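Local coordinates for putative transcriptional regulator protein (PDB 3ER6) that is of unknown function but probably regulates transcription by sequence-specific DNA binding, this piece being its DJ-1/PfpI-family domain rather than its AraC-type DNA-binding part, at residues F21-S26 / V112-G117; G81-G84 / S89-K92; H140-G143 / E148-L151. The protein carries 1 engineered substitution. All blocks are in the same frame, centred on the assembly; numbering follows the deposited sequence.

Contact 1: F21-S26 / V112-G117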
loop_
_atom_site.group_PDB
_atom_site.type_symbol
_atom_site.label_atom_id
_atom_site.label_comp_id
_atom_site.label_asym_id
_atom_site.label_seq_id
_atom_site.Cartn_x
_atom_site.Cartn_y
_atom_site.Cartn_z
ATOM N N PHE A 21 -1.273 4.155 6.847
ATOM C CA PHE A 21 -1.034 2.731 7.168
ATOM C C PHE A 21 -0.955 1.846 5.930
ATOM O O PHE A 21 -0.590 0.652 6.051
ATOM C CB PHE A 21 -2.061 2.175 8.172
ATOM C CG PHE A 21 -3.408 1.835 7.553
ATOM C CD1 PHE A 21 -3.773 0.524 7.306
ATOM C CD2 PHE A 21 -4.324 2.859 7.237
ATOM C CE1 PHE A 21 -5.032 0.212 6.727
ATOM C CE2 PHE A 21 -5.577 2.547 6.692
ATOM C CZ PHE A 21 -5.924 1.220 6.419
ATOM N N ALA A 22 -1.257 2.397 4.743
ATOM C CA ALA A 22 -1.237 1.553 3.507
ATOM C C ALA A 22 0.064 0.834 3.316
ATOM O O ALA A 22 0.069 -0.328 2.926
ATOM C CB ALA A 22 -1.506 2.364 2.266
ATOM N N SER A 23 1.199 1.497 3.569
ATOM C CA SER A 23 2.483 0.785 3.335
ATOM C C SER A 23 2.735 -0.412 4.280
ATOM O O SER A 23 3.498 -1.362 3.928
ATOM C CB SER A 23 3.685 1.769 3.351
ATOM O OG SER A 23 3.783 2.462 4.620
ATOM N N ILE A 24 2.152 -0.376 5.471
ATOM C CA ILE A 24 2.196 -1.558 6.342
ATOM C C ILE A 24 1.441 -2.696 5.655
ATOM O O ILE A 24 1.914 -3.825 5.585
ATOM C CB ILE A 24 1.539 -1.238 7.711
ATOM C CG1 ILE A 24 2.554 -0.496 8.584
ATOM C CG2 ILE A 24 1.069 -2.504 8.453
ATOM C CD1 ILE A 24 3.806 -1.445 8.997
ATOM N N ILE A 25 0.248 -2.392 5.162
ATOM C CA ILE A 25 -0.613 -3.430 4.523
ATOM C C ILE A 25 0.095 -3.938 3.241
ATOM O O ILE A 25 0.131 -5.136 2.994
ATOM C CB ILE A 25 -1.973 -2.824 4.100
ATOM C CG1 ILE A 25 -2.625 -2.045 5.257
ATOM C CG2 ILE A 25 -2.950 -3.924 3.471
ATOM C CD1 ILE A 25 -2.806 -2.942 6.506
ATOM N N SER A 26 0.659 -3.035 2.406
ATOM C CA SER A 26 1.304 -3.526 1.176
ATOM C C SER A 26 2.503 -4.443 1.518
ATOM O O SER A 26 2.736 -5.423 0.818
ATOM C CB SER A 26 1.733 -2.371 0.252
ATOM O OG SER A 26 2.706 -1.566 0.882
ATOM N N VAL A 112 12.354 -3.508 10.578
ATOM C CA VAL A 112 12.175 -2.937 9.238
ATOM C C VAL A 112 11.367 -1.666 9.436
ATOM O O VAL A 112 10.239 -1.725 9.946
ATOM C CB VAL A 112 11.351 -3.896 8.302
ATOM C CG1 VAL A 112 11.207 -3.234 6.913
ATOM C CG2 VAL A 112 11.996 -5.325 8.186
ATOM N N ALA A 113 11.929 -0.519 9.077
ATOM C CA ALA A 113 11.291 0.758 9.336
ATOM C C ALA A 113 11.039 1.391 7.982
ATOM O O ALA A 113 11.973 1.476 7.165
ATOM C CB ALA A 113 12.206 1.691 10.188
ATOM N N ILE A 114 9.783 1.808 7.737
ATOM C CA ILE A 114 9.360 2.332 6.442
ATOM C C ILE A 114 8.791 3.728 6.601
ATOM O O ILE A 114 8.096 3.985 7.613
ATOM C CB ILE A 114 8.315 1.310 5.758
ATOM C CG1 ILE A 114 7.029 1.174 6.565
ATOM C CG2 ILE A 114 8.947 -0.116 5.668
ATOM C CD1 ILE A 114 5.964 0.267 5.866
ATOM N N ASP A 115 9.095 4.644 5.647
ATOM C CA ASP A 115 8.547 5.964 5.676
ATOM C C ASP A 115 9.030 6.584 7.006
ATOM O O ASP A 115 10.152 6.284 7.451
ATOM C CB ASP A 115 7.005 5.937 5.575
ATOM C CG ASP A 115 6.375 7.347 5.262
ATOM O OD1 ASP A 115 7.080 8.350 4.999
ATOM O OD2 ASP A 115 5.149 7.437 5.266
ATOM N N THR A 116 8.213 7.423 7.629
ATOM C CA THR A 116 8.631 8.085 8.906
ATOM C C THR A 116 8.822 7.124 10.127
ATOM O O THR A 116 9.303 7.532 11.173
ATOM C CB THR A 116 7.745 9.291 9.273
ATOM O OG1 THR A 116 6.380 8.899 9.396
ATOM C CG2 THR A 116 7.859 10.372 8.196
ATOM N N GLY A 117 8.441 5.864 9.989
ATOM C CA GLY A 117 8.910 4.801 10.934
ATOM C C GLY A 117 10.425 4.890 11.109
ATOM O O GLY A 117 10.977 4.482 12.173
HETATM O O HOH W 1 4.087 5.085 3.849
#
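Ser23, in the first turn of helix 22-37, receives the tip of Ile114 from the end of strand 110-114. Ile114 CD1 comes to 3.3 Å from Ser23 OG and 3.5 Å from Ser23 O, so an apolar methyl lies against both oxygens of one residue. The same methyl sits 4.2 Å from Ile24 CD1, where the two isoleucine side chains cross at about a right angle. Ile114 gets there by placing CG1 between its own N and carbonyl carbon (chi1 64°), with CD1 then extended toward the helix.

The polar side of the interface is bridged by a water: Ser23 OG donates to it at 2.8 Å, and the water donates in turn to Asp115 OD2 at 2.9 Å. Hydrogen bonds between Ser82 OG and Asp115 OD2 and from His135 NE2 to Asp115 OD1 hold the carboxylate at both oxygens. Ile79 on the adjacent strand packs against both isoleucines, while Met176 and His172 also touch Ile114. Beyond the helix start lies the second subunit, whose Glu29 accepts from Ala22 N.

Asp115, with a positive phi of 60°, is the second residue of the type II' turn from Ile114 to Gly117, between strand 110-114 and helix 117-124. This sharp strand-turn-helix probably corresponds to the nucleophile elbow of the DJ-1/PfpI fold, where many relatives carry a cysteine; here an aspartate appears to occupy that place.

Contact 2: G81-G84 / S89-K92. Engineered in segment 89-92: Lys92 (natural residue Asn).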
loop_
_atom_site.group_PDB
_atom_site.type_symbol
_atom_site.label_atom_id
_atom_site.label_comp_id
_atom_site.label_asym_id
_atom_site.label_seq_id
_atom_site.Cartn_x
_atom_site.Cartn_y
_atom_site.Cartn_z
ATOM N N GLY A 81 5.697 0.951 10.840
ATOM C CA GLY A 81 5.170 1.825 9.755
ATOM C C GLY A 81 5.302 3.334 9.986
ATOM O O GLY A 81 5.891 3.801 10.971
ATOM N N SER A 82 4.688 4.108 9.076
ATOM C CA SER A 82 4.629 5.560 9.130
ATOM C C SER A 82 4.088 6.116 10.437
ATOM O O SER A 82 3.141 5.582 11.049
ATOM C CB SER A 82 3.757 6.089 7.972
ATOM O OG SER A 82 3.874 7.491 7.915
ATOM N N ILE A 83 4.694 7.220 10.872
ATOM C CA ILE A 83 4.132 7.950 11.989
ATOM C C ILE A 83 3.503 9.244 11.532
ATOM O O ILE A 83 3.137 10.087 12.360
ATOM C CB ILE A 83 5.172 8.163 13.178
ATOM C CG1 ILE A 83 6.429 8.963 12.733
ATOM C CG2 ILE A 83 5.587 6.818 13.798
ATOM C CD1 ILE A 83 7.316 9.457 13.994
ATOM N N GLY A 84 3.379 9.406 10.217
ATOM C CA GLY A 84 2.930 10.694 9.635
ATOM C C GLY A 84 3.965 11.794 9.907
ATOM O O GLY A 84 5.151 11.561 9.797
ATOM N N SER A 89 3.875 13.602 15.990
ATOM C CA SER A 89 3.603 12.320 16.640
ATOM C C SER A 89 4.741 11.772 17.453
ATOM O O SER A 89 4.543 10.960 18.354
ATOM C CB SER A 89 3.262 11.315 15.553
ATOM O OG SER A 89 4.362 11.189 14.665
ATOM N N LEU A 90 5.954 12.103 17.078
ATOM C CA LEU A 90 7.117 11.303 17.577
ATOM C C LEU A 90 7.161 11.300 19.111
ATOM O O LEU A 90 7.454 10.263 19.740
ATOM C CB LEU A 90 8.451 11.829 17.004
ATOM C CG LEU A 90 9.716 11.031 17.376
ATOM C CD1 LEU A 90 9.678 9.566 16.876
ATOM C CD2 LEU A 90 10.987 11.723 16.838
ATOM N N ASP A 91 6.897 12.473 19.699
ATOM C CA ASP A 91 7.031 12.662 21.137
ATOM C C ASP A 91 5.842 12.109 21.883
ATOM O O ASP A 91 5.874 12.031 23.107
ATOM C CB ASP A 91 7.225 14.150 21.505
ATOM C CG ASP A 91 8.642 14.648 21.175
ATOM O OD1 ASP A 91 9.523 13.804 20.800
ATOM O OD2 ASP A 91 8.875 15.885 21.290
ATOM N N LYS A 92 4.796 11.752 21.156
ATOM C CA LYS A 92 3.580 11.241 21.767
ATOM C C LYS A 92 3.567 9.711 21.855
ATOM O O LYS A 92 2.651 9.118 22.441
ATOM C CB LYS A 92 2.335 11.740 21.021
ATOM C CG LYS A 92 2.234 13.254 20.918
ATOM C CD LYS A 92 1.031 13.651 20.046
ATOM C CE LYS A 92 -0.067 14.321 20.870
ATOM N NZ LYS A 92 -1.173 13.368 21.274
#
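Ile83 lies along the hydroxyl of Ser89 and ends against Leu90. Starting at the branch point, Ile83 CB is 3.5 Å from Ser89 OG. The next atom, Ile83 CG1, keeps nearly the same spacing, 3.6 Å from Ser89 OG, because a chi1 of 60° sets it between the backbone N and the carbonyl carbon. At the tip, Ile83 CD1 is still 3.5 Å from Ser89 OG but turns its other contacts to the leucine, meeting Leu90 CD1 at 3.7 Å and Leu90 CB at 4.0 Å; the two apolar chains run obliquely to each other.

Ile83 lies in the loop after strand 77-80, at the carboxyl end of the parallel strands of the main sheet, the edge at which alpha/beta sandwich proteins of this family commonly place their active or ligand site. Ser89 ends the short helix 86-89, Leu90 follows it, and the contact closes across that turn. Its polar link is the bond from Ser89 OG to Ile83 O, 2.8 Å long, with a bent C=O...OG angle of 133° and the hydroxyl tilted out of the carbonyl plane. Asp85 O also lies within hydrogen-bonding reach of this hydroxyl, so its one proton may be shared. On the strand side an ST turn shapes the loop: Gly84 N donates to Ser82 OG at 3.0 Å. Phe119 and Val120 of helix 117-124 pack on Ile83, and Lys123 touches Leu90.

Contact 3: H140-G143 / E148-L151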
loop_
_atom_site.group_PDB
_atom_site.type_symbol
_atom_site.label_atom_id
_atom_site.label_comp_id
_atom_site.label_asym_id
_atom_site.label_seq_id
_atom_site.Cartn_x
_atom_site.Cartn_y
_atom_site.Cartn_z
ATOM N N HIS A 140 14.616 17.337 5.660
ATOM C CA HIS A 140 15.017 18.484 6.478
ATOM C C HIS A 140 14.756 18.244 7.976
ATOM O O HIS A 140 15.623 18.428 8.816
ATOM C CB HIS A 140 14.298 19.761 6.038
ATOM C CG HIS A 140 14.690 20.949 6.858
ATOM N ND1 HIS A 140 15.902 21.596 6.698
ATOM C CD2 HIS A 140 14.073 21.559 7.897
ATOM C CE1 HIS A 140 15.996 22.576 7.581
ATOM N NE2 HIS A 140 14.901 22.571 8.322
ATOM N N LEU A 141 13.537 17.827 8.298
ATOM C CA LEU A 141 13.173 17.573 9.688
ATOM C C LEU A 141 14.078 16.517 10.305
ATOM O O LEU A 141 14.574 16.700 11.425
ATOM C CB LEU A 141 11.695 17.191 9.809
ATOM C CG LEU A 141 11.174 16.898 11.227
ATOM C CD1 LEU A 141 11.282 18.135 12.135
ATOM C CD2 LEU A 141 9.710 16.448 11.171
ATOM N N PHE A 142 14.298 15.417 9.586
ATOM C CA PHE A 142 15.219 14.384 10.083
ATOM C C PHE A 142 16.582 15.030 10.419
ATOM O O PHE A 142 17.200 14.724 11.444
ATOM C CB PHE A 142 15.444 13.311 9.047
ATOM C CG PHE A 142 16.094 12.078 9.601
ATOM C CD1 PHE A 142 15.310 11.050 10.102
ATOM C CD2 PHE A 142 17.483 11.953 9.629
ATOM C CE1 PHE A 142 15.896 9.906 10.630
ATOM C CE2 PHE A 142 18.079 10.810 10.143
ATOM C CZ PHE A 142 17.251 9.779 10.657
ATOM N N GLY A 143 17.048 15.905 9.537
ATOM C CA GLY A 143 18.298 16.647 9.815
ATOM C C GLY A 143 18.241 17.518 11.067
ATOM O O GLY A 143 19.217 17.613 11.792
ATOM N N GLU A 148 23.137 14.173 14.108
ATOM C CA GLU A 148 24.252 13.208 14.253
ATOM C C GLU A 148 24.118 11.982 13.342
ATOM O O GLU A 148 25.019 11.151 13.264
ATOM C CB GLU A 148 24.380 12.748 15.712
ATOM C CG GLU A 148 23.255 11.807 16.273
ATOM C CD GLU A 148 21.925 12.498 16.605
ATOM O OE1 GLU A 148 21.776 13.729 16.346
ATOM O OE2 GLU A 148 21.015 11.793 17.123
ATOM N N ILE A 149 22.977 11.870 12.672
ATOM C CA ILE A 149 22.778 10.770 11.729
ATOM C C ILE A 149 23.014 11.281 10.295
ATOM O O ILE A 149 22.372 12.226 9.844
ATOM C CB ILE A 149 21.393 10.122 11.878
ATOM C CG1 ILE A 149 21.206 9.616 13.319
ATOM C CG2 ILE A 149 21.215 8.979 10.804
ATOM C CD1 ILE A 149 19.804 9.057 13.637
ATOM N N MET A 150 23.960 10.688 9.595
ATOM C CA MET A 150 24.214 11.088 8.226
ATOM C C MET A 150 23.160 10.511 7.292
ATOM O O MET A 150 22.987 9.301 7.246
ATOM C CB MET A 150 25.582 10.570 7.794
ATOM C CG MET A 150 26.105 11.077 6.409
ATOM S SD MET A 150 27.679 10.223 5.989
ATOM C CE MET A 150 27.731 10.529 4.224
ATOM N N LEU A 151 22.478 11.360 6.531
ATOM C CA LEU A 151 21.545 10.887 5.505
ATOM C C LEU A 151 22.292 10.506 4.227
ATOM O O LEU A 151 23.096 11.309 3.685
ATOM C CB LEU A 151 20.510 11.958 5.182
ATOM C CG LEU A 151 19.385 12.214 6.179
ATOM C CD1 LEU A 151 18.451 13.322 5.611
ATOM C CD2 LEU A 151 18.556 10.868 6.420
#
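Phe142 turns CG away from its backbone N (chi1 -166°), which carries the ring from helix 136-145 toward Ile149 and Leu151. Ile149, with chi1 -58°, swings CG2 to the side opposite its own N, and that branch methyl reaches the ring edge in its plane, 3.7 Å from Phe142 CE2. The other branch ends 4.0 Å from the ring, measured from Ile149 CD1 to Phe142 CZ, so one branch meets the CE2-CZ edge in plane while the other reaches CZ from one side of the plane; the isoleucine side chain stands about perpendicular to that of the phenylalanine. Leu151 approaches the CD2-CE2 side obliquely: its CD2 methyl is 3.6 Å from Phe142 CD2 and 3.8 Å from Phe142 CE2.

The grip is wholly apolar, with no hydrogen bond across it. It joins the helix to the second, parallel strand of a beta-alpha-beta unit, strand 131-132, helix 136-145 and strand 150-151. Ala132 of the first strand also packs on Phe142 and Ile149, while helix 117-124 meets the ring from the domain core, Phe119 edge-to-face and Ile118 and Ala122 through their side chains.

Overall arrangement
Contacts 1 and 2 adjoin, their centres 11 Å apart, at the carboxyl end of the main sheet, where strands 77-80 and 110-114 run side by side. Contact 2 lies, in sequence, between the two segments of contact 1, and they are tied by a probable hydrogen bond from Ile83 N to Thr116 OG1 and by packing of Ile24 and Ile114 on Gly81. Contact 3 follows later in the chain, in a small peripheral beta-alpha-beta unit with its own two-stranded sheet, about 19 Å from contact 1 and 16 Å from contact 2 between centres. Helix 117-124 links all three regions: it follows the turn of contact 1 and packs on both others. Helix 22-37, which also meets the second subunit, thus lies next to the probable elbow.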